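Local coordinates for Tol-Pal system protein TolA (Pseudomonas aeruginosa, PDB 1LR0) that probably acts, through this C-terminal periplasmic domain, in the Tol-Pal system, which supports outer-membrane invagination during cell division and outer-membrane integrity, at residues A[29-34]-A[107-112]; A[53-58]-A[113-118]; A[67-72]-A[86-91]. One frame throughout, in Å; residues are numbered along the deposited sequence.

Contact 1: A[29-34]-A[107-112]; sequences SLDDLI and SLYRQR
L30 lays its CB against the phenol end of Y109, 3.5 Å from OH, and its CD1 reaches the CE1 corner of the same ring. One residue on, D31 carries the polar part. Its carboxylate is gripped side-on by R112, NE to OD1 at 2.8 Å and NH2 to OD2 at 2.7 Å. The NH2 bond is the straighter (165° against 137° at the hydrogen), lies in the guanidinium plane and uses the syn lone pair of OD2. R112 reaches across because its chain runs extended from CG to NE. D31 OD1 also accepts a 3.0 Å hydrogen bond from Y109 OH, which arrives from above the carboxylate plane, so two donors hold that oxygen. The same OH lies over one face of the R112 guanidinium, offset toward the rim. In the TonB-like C-terminal domain these bonds tie helix 4-41 to the turn residue Y109 and to R112 at the start of strand 111-116. R112 NH1 also points at L108 O, at the end of helix 102-108, in a weak 3.4 Å bond. I34, a helical turn beyond L30, brings CD1 to the ring edge at Y109 CE2, 4.1 Å away, while M97 and L100 pack on the tyrosine from a loop.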
ATOM      1  N   SER A  29      -7.570  -4.315   1.832  1.00 24.23           N
ATOM      2  CA  SER A  29      -8.351  -3.172   1.929  1.00 23.97           C
ATOM      3  C   SER A  29      -7.449  -1.903   2.084  1.00 24.49           C
ATOM      4  O   SER A  29      -7.673  -0.858   1.449  1.00 21.00           O
ATOM      5  CB  SER A  29      -9.267  -3.314   3.105  1.00 27.73           C
ATOM      6  OG  SER A  29      -9.941  -2.065   3.296  1.00 35.91           O
ATOM      7  N   LEU A  30      -6.417  -1.987   2.893  1.00 21.32           N
ATOM      8  CA  LEU A  30      -5.525  -0.838   3.025  1.00 21.95           C
ATOM      9  C   LEU A  30      -4.655  -0.548   1.758  1.00 20.53           C
ATOM     10  O   LEU A  30      -4.392   0.611   1.459  1.00 19.42           O
ATOM     11  CB  LEU A  30      -4.650  -1.011   4.261  1.00 20.03           C
ATOM     12  CG  LEU A  30      -5.428  -0.740   5.549  1.00 28.06           C
ATOM     13  CD1 LEU A  30      -4.676  -1.355   6.737  1.00 29.69           C
ATOM     14  CD2 LEU A  30      -5.749   0.804   5.753  1.00 25.73           C
ATOM     15  N   ASP A  31      -4.208  -1.575   1.054  1.00 18.77           N
ATOM     16  CA  ASP A  31      -3.423  -1.425  -0.151  1.00 20.59           C
ATOM     17  C   ASP A  31      -4.327  -0.829  -1.229  1.00 20.27           C
ATOM     18  O   ASP A  31      -3.860   0.015  -1.999  1.00 21.42           O
ATOM     19  CB  ASP A  31      -2.750  -2.715  -0.653  1.00 21.07           C
ATOM     20  CG  ASP A  31      -1.572  -3.147   0.244  1.00 28.82           C
ATOM     21  OD1 ASP A  31      -1.182  -2.369   1.186  1.00 26.79           O
ATOM     22  OD2 ASP A  31      -0.988  -4.234   0.070  1.00 27.95           O
ATOM     23  N   ASP A  32      -5.589  -1.238  -1.235  1.00 18.94           N
ATOM     24  CA  ASP A  32      -6.571  -0.660  -2.137  1.00 19.16           C
ATOM     25  C   ASP A  32      -6.737   0.848  -1.859  1.00 17.10           C
ATOM     26  O   ASP A  32      -6.762   1.648  -2.817  1.00 16.03           O
ATOM     27  CB  ASP A  32      -7.930  -1.289  -2.028  1.00 16.83           C
ATOM     28  CG  ASP A  32      -8.031  -2.637  -2.659  1.00 23.51           C
ATOM     29  OD1 ASP A  32      -7.162  -2.977  -3.494  1.00 22.27           O
ATOM     30  OD2 ASP A  32      -9.048  -3.392  -2.347  1.00 25.58           O
ATOM     31  N   LEU A  33      -6.863   1.196  -0.582  1.00 17.30           N
ATOM     32  CA  LEU A  33      -6.960   2.593  -0.193  1.00 17.18           C
ATOM     33  C   LEU A  33      -5.723   3.353  -0.690  1.00 15.40           C
ATOM     34  O   LEU A  33      -5.840   4.381  -1.306  1.00 16.64           O
ATOM     35  CB  LEU A  33      -7.246   2.734   1.299  1.00 18.30           C
ATOM     36  CG  LEU A  33      -7.288   4.154   1.891  1.00 17.15           C
ATOM     37  CD1 LEU A  33      -8.516   4.771   1.387  1.00 19.63           C
ATOM     38  CD2 LEU A  33      -7.283   4.106   3.374  1.00 22.94           C
ATOM     39  N   ILE A  34      -4.533   2.827  -0.487  1.00 14.78           N
ATOM     40  CA  ILE A  34      -3.355   3.548  -0.926  1.00 15.94           C
ATOM     41  C   ILE A  34      -3.429   3.776  -2.424  1.00 16.05           C
ATOM     42  O   ILE A  34      -3.264   4.885  -2.949  1.00 13.82           O
ATOM     43  CB  ILE A  34      -2.125   2.758  -0.575  1.00 15.16           C
ATOM     44  CG1 ILE A  34      -1.895   2.750   0.936  1.00 19.51           C
ATOM     45  CG2 ILE A  34      -0.908   3.292  -1.287  1.00 18.25           C
ATOM     46  CD1 ILE A  34      -0.775   1.798   1.337  1.00 16.86           C
ATOM     47  N   SER A 107       5.219  -3.455  11.368  1.00 29.94           N
ATOM     48  CA  SER A 107       5.749  -4.564  10.636  1.00 32.50           C
ATOM     49  C   SER A 107       5.479  -4.359   9.128  1.00 31.52           C
ATOM     50  O   SER A 107       6.310  -4.686   8.325  1.00 30.53           O
ATOM     51  CB  SER A 107       5.043  -5.823  11.073  1.00 33.61           C
ATOM     52  OG  SER A 107       5.201  -6.824  10.070  1.00 41.33           O
ATOM     53  N   LEU A 108       4.305  -3.831   8.823  1.00 29.03           N
ATOM     54  CA  LEU A 108       3.828  -3.804   7.478  1.00 28.37           C
ATOM     55  C   LEU A 108       3.708  -2.477   6.761  1.00 26.42           C
ATOM     56  O   LEU A 108       3.750  -2.467   5.507  1.00 20.92           O
ATOM     57  CB  LEU A 108       2.464  -4.407   7.483  1.00 29.60           C
ATOM     58  CG  LEU A 108       2.561  -5.942   7.564  1.00 34.96           C
ATOM     59  CD1 LEU A 108       1.194  -6.526   7.733  1.00 36.92           C
ATOM     60  CD2 LEU A 108       3.222  -6.549   6.316  1.00 37.77           C
ATOM     61  N   TYR A 109       3.512  -1.397   7.508  1.00 22.11           N
ATOM     62  CA  TYR A 109       3.108  -0.121   6.889  1.00 22.68           C
ATOM     63  C   TYR A 109       3.964   1.018   7.183  1.00 23.55           C
ATOM     64  O   TYR A 109       3.885   2.043   6.498  1.00 21.93           O
ATOM     65  CB  TYR A 109       1.664   0.246   7.171  1.00 23.15           C
ATOM     66  CG  TYR A 109       0.708  -0.593   6.334  1.00 27.04           C
ATOM     67  CD1 TYR A 109       0.168  -1.801   6.812  1.00 27.41           C
ATOM     68  CD2 TYR A 109       0.419  -0.248   5.029  1.00 26.92           C
ATOM     69  CE1 TYR A 109      -0.718  -2.538   6.058  1.00 21.97           C
ATOM     70  CE2 TYR A 109      -0.432  -1.067   4.230  1.00 27.54           C
ATOM     71  CZ  TYR A 109      -0.977  -2.206   4.753  1.00 27.75           C
ATOM     72  OH  TYR A 109      -1.849  -3.034   4.008  1.00 27.95           O
ATOM     73  N   ARG A 110       4.855   0.880   8.163  1.00 23.37           N
ATOM     74  CA  ARG A 110       5.848   1.897   8.339  1.00 24.41           C
ATOM     75  C   ARG A 110       6.745   2.110   7.138  1.00 23.59           C
ATOM     76  O   ARG A 110       7.155   3.271   6.798  1.00 22.85           O
ATOM     77  CB  ARG A 110       6.672   1.627   9.627  1.00 25.92           C
ATOM     78  CG  ARG A 110       7.509   2.806  10.033  1.00 28.99           C
ATOM     79  CD  ARG A 110       8.260   2.616  11.379  1.00 33.06           C
ATOM     80  NE  ARG A 110       7.404   2.572  12.577  1.00 36.45           N
ATOM     81  CZ  ARG A 110       7.088   3.651  13.356  1.00 32.40           C
ATOM     82  NH1 ARG A 110       7.485   4.864  13.042  1.00 35.29           N
ATOM     83  NH2 ARG A 110       6.354   3.509  14.447  1.00 35.92           N
ATOM     84  N   GLN A 111       7.095   1.030   6.450  1.00 23.27           N
ATOM     85  CA  GLN A 111       7.827   1.145   5.225  1.00 23.11           C
ATOM     86  C   GLN A 111       7.085   0.128   4.373  1.00 24.65           C
ATOM     87  O   GLN A 111       6.966  -1.013   4.777  1.00 24.33           O
ATOM     88  CB  GLN A 111       9.278   0.729   5.368  1.00 26.19           C
ATOM     89  CG  GLN A 111      10.260   1.813   5.856  1.00 34.39           C
ATOM     90  CD  GLN A 111      11.674   1.516   5.350  1.00 43.33           C
ATOM     91  OE1 GLN A 111      12.434   2.423   5.117  1.00 49.67           O
ATOM     92  NE2 GLN A 111      11.996   0.227   5.146  1.00 50.99           N
ATOM     93  N   ARG A 112       6.459   0.540   3.286  1.00 20.53           N
ATOM     94  CA  ARG A 112       5.677  -0.426   2.489  1.00 21.06           C
ATOM     95  C   ARG A 112       5.968  -0.216   0.995  1.00 20.65           C
ATOM     96  O   ARG A 112       5.931   0.949   0.549  1.00 17.12           O
ATOM     97  CB  ARG A 112       4.168  -0.330   2.672  1.00 21.85           C
ATOM     98  CG  ARG A 112       3.450  -1.659   2.206  1.00 24.60           C
ATOM     99  CD  ARG A 112       2.103  -1.955   2.729  1.00 26.34           C
ATOM    100  NE  ARG A 112       1.413  -3.088   2.093  1.00 25.40           N
ATOM    101  CZ  ARG A 112       1.573  -4.364   2.415  1.00 32.57           C
ATOM    102  NH1 ARG A 112       2.365  -4.706   3.415  1.00 33.27           N
ATOM    103  NH2 ARG A 112       0.874  -5.292   1.760  1.00 28.17           N
TER

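Contact 2: A[53-58]-A[113-118]; sequences SVEVLI and RIIFKP
Four backbone hydrogen bonds join V54 to F116 and V56 to I114, each pair bonding in both directions. The shortest runs from F116 N to V54 O, 2.7 Å; V54 N to F116 O measures 2.8 Å, and both donors sit nearly along the C=O axis. In the V56–I114 pair the donors tilt 22° from the carbonyl plane, and V56 N lies 2.9 Å from I114 O. CA-H...O contacts, such as I115 CA to V54 O at 3.3 Å, supplement these bonds. E55 and R113 share one face of the sheet, the carboxylate beside the aliphatic part of the arginine (E55 OE2 to R113 CB 3.5 Å); E55 OE1 is hydrogen-bonded to S72 OG. The R113 guanidinium takes L57 CD1 over one face, offset toward its rim. On the opposite side of the sheet, that of V54, V56, I114 and F116, the phenylalanine receives V56 at its edge, CG2 lying 3.8 Å from CD2. The end of I58, CD1, reaches I114 CG1 at 3.9 Å. Helix 4-41 covers this apolar side, with V35 against I114 and V38 against F116. Segments 54-58 and 113-116 run 148° apart; with E55–I115 and L57–R113 as the non-hydrogen-bonded pairs, this is antiparallel pairing of central strand 54-60 with edge strand 111-116.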
ATOM      1  N   SER A  53       5.090  -0.599 -14.859  1.00  9.90           N
ATOM      2  CA  SER A  53       4.958  -0.809 -13.439  1.00 12.16           C
ATOM      3  C   SER A  53       6.060  -0.137 -12.701  1.00 11.31           C
ATOM      4  O   SER A  53       7.205  -0.270 -13.108  1.00  8.99           O
ATOM      5  CB  SER A  53       5.116  -2.356 -13.119  1.00 13.43           C
ATOM      6  OG  SER A  53       3.939  -2.986 -13.431  1.00 20.22           O
ATOM      7  N   VAL A  54       5.755   0.640 -11.677  1.00 12.11           N
ATOM      8  CA  VAL A  54       6.795   1.178 -10.824  1.00 12.10           C
ATOM      9  C   VAL A  54       6.545   0.759  -9.384  1.00 12.90           C
ATOM     10  O   VAL A  54       5.390   0.810  -8.915  1.00 14.08           O
ATOM     11  CB  VAL A  54       6.902   2.707 -10.907  1.00  9.17           C
ATOM     12  CG1 VAL A  54       5.563   3.408 -10.452  1.00 14.53           C
ATOM     13  CG2 VAL A  54       8.037   3.236 -10.043  1.00 12.84           C
ATOM     14  N   GLU A  55       7.575   0.257  -8.704  1.00 12.58           N
ATOM     15  CA  GLU A  55       7.460  -0.008  -7.269  1.00 10.98           C
ATOM     16  C   GLU A  55       8.000   1.205  -6.483  1.00 12.07           C
ATOM     17  O   GLU A  55       9.124   1.638  -6.665  1.00 13.60           O
ATOM     18  CB  GLU A  55       8.188  -1.279  -6.734  1.00 11.71           C
ATOM     19  CG  GLU A  55       7.778  -1.715  -5.337  1.00 10.52           C
ATOM     20  CD  GLU A  55       8.556  -3.015  -5.035  1.00 19.59           C
ATOM     21  OE1 GLU A  55       9.671  -2.907  -5.500  1.00 19.78           O
ATOM     22  OE2 GLU A  55       8.109  -4.023  -4.468  1.00 21.30           O
ATOM     23  N   VAL A  56       7.208   1.659  -5.538  1.00 12.02           N
ATOM     24  CA  VAL A  56       7.537   2.784  -4.715  1.00 13.67           C
ATOM     25  C   VAL A  56       7.555   2.396  -3.274  1.00 15.66           C
ATOM     26  O   VAL A  56       6.612   1.770  -2.813  1.00 13.44           O
ATOM     27  CB  VAL A  56       6.403   3.886  -4.877  1.00 14.40           C
ATOM     28  CG1 VAL A  56       6.642   4.987  -3.910  1.00 16.86           C
ATOM     29  CG2 VAL A  56       6.390   4.394  -6.329  1.00 15.15           C
ATOM     30  N   LEU A  57       8.593   2.819  -2.559  1.00 15.92           N
ATOM     31  CA  LEU A  57       8.662   2.643  -1.095  1.00 14.08           C
ATOM     32  C   LEU A  57       8.127   3.868  -0.475  1.00 16.76           C
ATOM     33  O   LEU A  57       8.576   4.952  -0.719  1.00 17.74           O
ATOM     34  CB  LEU A  57      10.123   2.434  -0.731  1.00 16.41           C
ATOM     35  CG  LEU A  57      10.309   2.432   0.767  1.00 21.06           C
ATOM     36  CD1 LEU A  57       9.856   1.125   1.338  1.00 24.15           C
ATOM     37  CD2 LEU A  57      11.803   2.676   0.995  1.00 26.06           C
ATOM     38  N   ILE A  58       7.038   3.603   0.211  1.00 17.74           N
ATOM     39  CA  ILE A  58       6.269   4.521   0.961  1.00 18.90           C
ATOM     40  C   ILE A  58       6.622   4.418   2.456  1.00 19.83           C
ATOM     41  O   ILE A  58       6.514   3.337   3.065  1.00 20.04           O
ATOM     42  CB  ILE A  58       4.831   4.263   0.793  1.00 17.97           C
ATOM     43  CG1 ILE A  58       4.390   4.176  -0.677  1.00 18.06           C
ATOM     44  CG2 ILE A  58       4.071   5.359   1.439  1.00 20.44           C
ATOM     45  CD1 ILE A  58       2.895   4.019  -0.820  1.00 14.59           C
ATOM     46  N   ARG A 113       6.242  -1.278   0.226  1.00 18.08           N
ATOM     47  CA  ARG A 113       6.469  -1.131  -1.205  1.00 17.59           C
ATOM     48  C   ARG A 113       5.218  -1.462  -1.939  1.00 15.65           C
ATOM     49  O   ARG A 113       4.713  -2.598  -1.823  1.00 14.02           O
ATOM     50  CB  ARG A 113       7.591  -2.075  -1.634  1.00 18.84           C
ATOM     51  CG  ARG A 113       8.951  -1.702  -1.112  1.00 20.42           C
ATOM     52  CD  ARG A 113      10.054  -2.771  -1.426  1.00 30.75           C
ATOM     53  NE  ARG A 113      11.337  -2.209  -1.080  1.00 38.21           N
ATOM     54  CZ  ARG A 113      11.782  -2.009   0.171  1.00 52.01           C
ATOM     55  NH1 ARG A 113      11.066  -2.376   1.234  1.00 53.23           N
ATOM     56  NH2 ARG A 113      12.978  -1.450   0.382  1.00 55.06           N
ATOM     57  N   ILE A 114       4.729  -0.518  -2.732  1.00 14.72           N
ATOM     58  CA  ILE A 114       3.485  -0.736  -3.522  1.00 14.89           C
ATOM     59  C   ILE A 114       3.824  -0.567  -5.011  1.00 12.81           C
ATOM     60  O   ILE A 114       4.598   0.294  -5.379  1.00 12.50           O
ATOM     61  CB  ILE A 114       2.509   0.353  -3.117  1.00 16.87           C
ATOM     62  CG1 ILE A 114       2.111   0.247  -1.625  1.00 18.46           C
ATOM     63  CG2 ILE A 114       1.269   0.290  -3.925  1.00 14.76           C
ATOM     64  CD1 ILE A 114       1.248  -0.965  -1.342  1.00 22.28           C
ATOM     65  N   ILE A 115       3.259  -1.414  -5.854  1.00 11.30           N
ATOM     66  CA  ILE A 115       3.451  -1.325  -7.268  1.00 10.59           C
ATOM     67  C   ILE A 115       2.349  -0.532  -7.843  1.00 10.60           C
ATOM     68  O   ILE A 115       1.183  -0.806  -7.616  1.00 13.92           O
ATOM     69  CB  ILE A 115       3.450  -2.749  -7.848  1.00 12.44           C
ATOM     70  CG1 ILE A 115       4.740  -3.474  -7.393  1.00 14.47           C
ATOM     71  CG2 ILE A 115       3.418  -2.713  -9.392  1.00 12.85           C
ATOM     72  CD1 ILE A 115       4.700  -4.972  -7.814  1.00 20.93           C
ATOM     73  N   PHE A 116       2.715   0.456  -8.613  1.00 10.68           N
ATOM     74  CA  PHE A 116       1.754   1.258  -9.355  1.00 11.03           C
ATOM     75  C   PHE A 116       1.838   1.079 -10.843  1.00 12.20           C
ATOM     76  O   PHE A 116       2.957   1.018 -11.376  1.00 11.41           O
ATOM     77  CB  PHE A 116       1.981   2.752  -9.041  1.00 12.40           C
ATOM     78  CG  PHE A 116       1.752   3.070  -7.569  1.00 10.40           C
ATOM     79  CD1 PHE A 116       0.488   3.062  -7.045  1.00 16.73           C
ATOM     80  CD2 PHE A 116       2.798   3.367  -6.717  1.00 17.01           C
ATOM     81  CE1 PHE A 116       0.254   3.389  -5.714  1.00 13.01           C
ATOM     82  CE2 PHE A 116       2.532   3.639  -5.385  1.00 14.58           C
ATOM     83  CZ  PHE A 116       1.261   3.677  -4.912  1.00 15.83           C
ATOM     84  N   LYS A 117       0.702   1.071 -11.541  1.00 12.12           N
ATOM     85  CA  LYS A 117       0.618   0.958 -13.009  1.00 10.35           C
ATOM     86  C   LYS A 117      -0.211   2.122 -13.526  1.00 10.39           C
ATOM     87  O   LYS A 117      -1.259   2.486 -12.935  1.00  9.89           O
ATOM     88  CB  LYS A 117      -0.076  -0.358 -13.428  1.00 13.24           C
ATOM     89  CG  LYS A 117       0.502  -1.575 -12.816  1.00 14.81           C
ATOM     90  CD  LYS A 117      -0.247  -2.862 -13.221  1.00 17.42           C
ATOM     91  CE  LYS A 117       0.262  -4.195 -12.535  1.00 21.15           C
ATOM     92  NZ  LYS A 117      -0.588  -5.334 -13.185  1.00 15.46           N
ATOM     93  N   PRO A 118       0.146   2.680 -14.651  1.00  9.78           N
ATOM     94  CA  PRO A 118      -0.635   3.802 -15.203  1.00 10.38           C
ATOM     95  C   PRO A 118      -2.077   3.427 -15.396  1.00 11.69           C
ATOM     96  O   PRO A 118      -2.917   4.277 -15.171  1.00 11.80           O
ATOM     97  CB  PRO A 118       0.007   4.035 -16.576  1.00  9.67           C
ATOM     98  CG  PRO A 118       1.433   3.669 -16.396  1.00 11.48           C
ATOM     99  CD  PRO A 118       1.305   2.365 -15.510  1.00 10.35           C
TER

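Contact 3: A[67-72]-A[86-91]; sequences TNASVS and AAVRNV
The guanidinium of R89 lies with one face against the backbone of strand 66-73: T67 O and N68 CA each sit 3.6 Å from its plane, both offset toward the rim. At its edge, in plane, is a water that accepts from R89 NH1 at 2.6 Å. The setting is a helix packed on an antiparallel sheet, helix 78-91 against edge strand 66-73; segments 86-91 and 67-71 run in directions 166° apart, with their axes 7.9 Å apart at the closest point. T67 and N68 both face E59 of the neighbouring strand, a classic beta bulge, and the arginine head lies over this irregular backbone. R89 reaches it by bending at chi2 and chi3, both -60°, which folds the chain back over the strand and leaves CD 3.6 Å from A69 CB. The same methyl points toward the helix and meets V88 CG1 at 3.8 Å. V88 further packs on I58, F116 and V38, and thereby joins this edge of the sheet to the interior beneath helix 4-41. The N68 amide stands steeply to the guanidinium, their planes 75° apart, and its OD1 takes a hydrogen bond from A69 N, the donor lying above the carbonyl plane. The water at R89 completes a bridge to the strand, donating to A69 O at 2.8 Å.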
ATOM      1  N   THR A  67       5.889  10.337   5.153  1.00 17.49           N
ATOM      2  CA  THR A  67       7.103  11.126   5.252  1.00 19.92           C
ATOM      3  C   THR A  67       8.077  10.941   4.162  1.00 21.96           C
ATOM      4  O   THR A  67       9.007  11.689   4.082  1.00 17.88           O
ATOM      5  CB  THR A  67       7.834  10.754   6.557  1.00 23.30           C
ATOM      6  OG1 THR A  67       7.975   9.308   6.618  1.00 23.20           O
ATOM      7  CG2 THR A  67       6.908  11.079   7.684  1.00 24.29           C
ATOM      8  N   ASN A  68       7.908   9.953   3.275  1.00 17.42           N
ATOM      9  CA  ASN A  68       8.844   9.876   2.197  1.00 18.77           C
ATOM     10  C   ASN A  68       8.243   8.873   1.177  1.00 17.69           C
ATOM     11  O   ASN A  68       7.326   8.132   1.516  1.00 15.06           O
ATOM     12  CB  ASN A  68      10.176   9.396   2.718  1.00 21.43           C
ATOM     13  CG  ASN A  68      11.290   9.664   1.787  1.00 27.57           C
ATOM     14  OD1 ASN A  68      11.135  10.303   0.768  1.00 24.67           O
ATOM     15  ND2 ASN A  68      12.443   9.171   2.138  1.00 30.82           N
ATOM     16  N   ALA A  69       8.724   8.961  -0.042  1.00 18.58           N
ATOM     17  CA  ALA A  69       8.362   8.027  -1.119  1.00 15.75           C
ATOM     18  C   ALA A  69       9.533   8.062  -2.065  1.00 16.30           C
ATOM     19  O   ALA A  69      10.133   9.150  -2.341  1.00 14.60           O
ATOM     20  CB  ALA A  69       7.129   8.494  -1.775  1.00 16.95           C
ATOM     21  N   SER A  70       9.945   6.891  -2.486  1.00 13.62           N
ATOM     22  CA  SER A  70      11.000   6.785  -3.425  1.00 15.76           C
ATOM     23  C   SER A  70      10.805   5.536  -4.313  1.00 13.13           C
ATOM     24  O   SER A  70      10.158   4.593  -3.935  1.00 16.93           O
ATOM     25  CB  SER A  70      12.335   6.638  -2.706  1.00 18.55           C
ATOM     26  OG  SER A  70      12.228   5.547  -1.805  1.00 21.19           O
ATOM     27  N   VAL A  71      11.457   5.546  -5.444  1.00 15.08           N
ATOM     28  CA  VAL A  71      11.397   4.427  -6.387  1.00 14.72           C
ATOM     29  C   VAL A  71      12.195   3.269  -5.832  1.00 16.98           C
ATOM     30  O   VAL A  71      13.406   3.351  -5.648  1.00 17.41           O
ATOM     31  CB  VAL A  71      11.971   4.866  -7.631  1.00 14.80           C
ATOM     32  CG1 VAL A  71      12.049   3.672  -8.556  1.00 15.88           C
ATOM     33  CG2 VAL A  71      11.043   5.958  -8.277  1.00 19.29           C
ATOM     34  N   SER A  72      11.529   2.148  -5.639  1.00 16.06           N
ATOM     35  CA  SER A  72      12.242   0.910  -5.271  1.00 18.75           C
ATOM     36  C   SER A  72      12.567   0.058  -6.517  1.00 20.87           C
ATOM     37  O   SER A  72      13.540  -0.693  -6.507  1.00 17.46           O
ATOM     38  CB  SER A  72      11.440   0.077  -4.241  1.00 19.01           C
ATOM     39  OG  SER A  72      10.119  -0.143  -4.708  1.00 33.48           O
ATOM     40  N   ALA A  86       5.448  11.580  -6.796  1.00 13.81           N
ATOM     41  CA  ALA A  86       4.781  12.856  -6.456  1.00 14.17           C
ATOM     42  C   ALA A  86       3.374  12.628  -6.009  1.00 14.11           C
ATOM     43  O   ALA A  86       2.861  13.263  -5.076  1.00 12.90           O
ATOM     44  CB  ALA A  86       4.841  13.856  -7.651  1.00 15.77           C
ATOM     45  N   ALA A  87       2.700  11.674  -6.651  1.00 13.10           N
ATOM     46  CA  ALA A  87       1.338  11.377  -6.303  1.00 13.19           C
ATOM     47  C   ALA A  87       1.269  10.812  -4.871  1.00 11.58           C
ATOM     48  O   ALA A  87       0.346  11.182  -4.104  1.00 12.13           O
ATOM     49  CB  ALA A  87       0.638  10.361  -7.322  1.00 14.56           C
ATOM     50  N   VAL A  88       2.204   9.930  -4.521  1.00 10.75           N
ATOM     51  CA  VAL A  88       2.207   9.402  -3.197  1.00 11.24           C
ATOM     52  C   VAL A  88       2.323  10.580  -2.188  1.00 12.79           C
ATOM     53  O   VAL A  88       1.631  10.597  -1.198  1.00 13.48           O
ATOM     54  CB  VAL A  88       3.344   8.380  -2.919  1.00 10.85           C
ATOM     55  CG1 VAL A  88       3.430   7.962  -1.424  1.00 14.75           C
ATOM     56  CG2 VAL A  88       3.007   7.065  -3.785  1.00  9.70           C
ATOM     57  N   ARG A  89       3.388  11.348  -2.363  1.00 13.28           N
ATOM     58  CA  ARG A  89       3.629  12.502  -1.398  1.00 13.60           C
ATOM     59  C   ARG A  89       2.386  13.419  -1.306  1.00 16.88           C
ATOM     60  O   ARG A  89       1.985  13.926  -0.232  1.00 16.24           O
ATOM     61  CB  ARG A  89       4.879  13.276  -1.762  1.00 13.24           C
ATOM     62  CG  ARG A  89       6.135  12.514  -1.877  1.00 17.01           C
ATOM     63  CD  ARG A  89       6.444  11.855  -0.583  1.00 23.83           C
ATOM     64  NE  ARG A  89       6.605  12.844   0.508  1.00 26.05           N
ATOM     65  CZ  ARG A  89       7.748  13.393   0.861  1.00 29.81           C
ATOM     66  NH1 ARG A  89       8.918  13.072   0.298  1.00 32.49           N
ATOM     67  NH2 ARG A  89       7.696  14.255   1.835  1.00 36.96           N
ATOM     68  N   ASN A  90       1.707  13.640  -2.417  1.00 16.04           N
ATOM     69  CA  ASN A  90       0.592  14.467  -2.435  1.00 14.61           C
ATOM     70  C   ASN A  90      -0.629  13.927  -1.682  1.00 14.67           C
ATOM     71  O   ASN A  90      -1.559  14.678  -1.364  1.00 14.03           O
ATOM     72  CB  ASN A  90       0.296  14.793  -3.874  1.00 16.73           C
ATOM     73  CG  ASN A  90       1.192  15.844  -4.434  1.00 25.05           C
ATOM     74  OD1 ASN A  90       1.681  16.695  -3.715  1.00 25.54           O
ATOM     75  ND2 ASN A  90       1.390  15.804  -5.747  1.00 19.14           N
ATOM     76  N   VAL A  91      -0.668  12.637  -1.408  1.00 11.30           N
ATOM     77  CA  VAL A  91      -1.774  12.118  -0.678  1.00 12.63           C
ATOM     78  C   VAL A  91      -1.717  12.680   0.730  1.00 12.60           C
ATOM     79  O   VAL A  91      -2.762  12.907   1.330  1.00 11.42           O
ATOM     80  CB  VAL A  91      -1.681  10.635  -0.574  1.00 12.68           C
ATOM     81  CG1 VAL A  91      -2.544  10.086   0.451  1.00 13.76           C
ATOM     82  CG2 VAL A  91      -1.918   9.952  -1.943  1.00 15.02           C
TER
HETATM   83  O   HOH W   1       9.522  11.835  -1.899  1.00 23.54           O

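In the fold
All three contacts meet the same antiparallel sheet, whose strand order is 66-73, 54-60, 111-116. Contact 1 ties helix 4-41 to the start of the last strand, contact 2 pairs that strand with the central one, and contact 3 sets helix 78-91 against the other edge. Their centres lie about 12 Å (1 and 2), 13 Å (1 and 3) and 10 Å (2 and 3) apart. Contacts 1 and 2 touch through R112 N and I58 O, contacts 2 and 3 through backbone bonds such as L57 N to S70 O. Along the chain contacts 1 and 2 interleave, and contact 3 nests within both loops, bringing sequence-distant elements together round one sheet at the C-terminal end of the long helix.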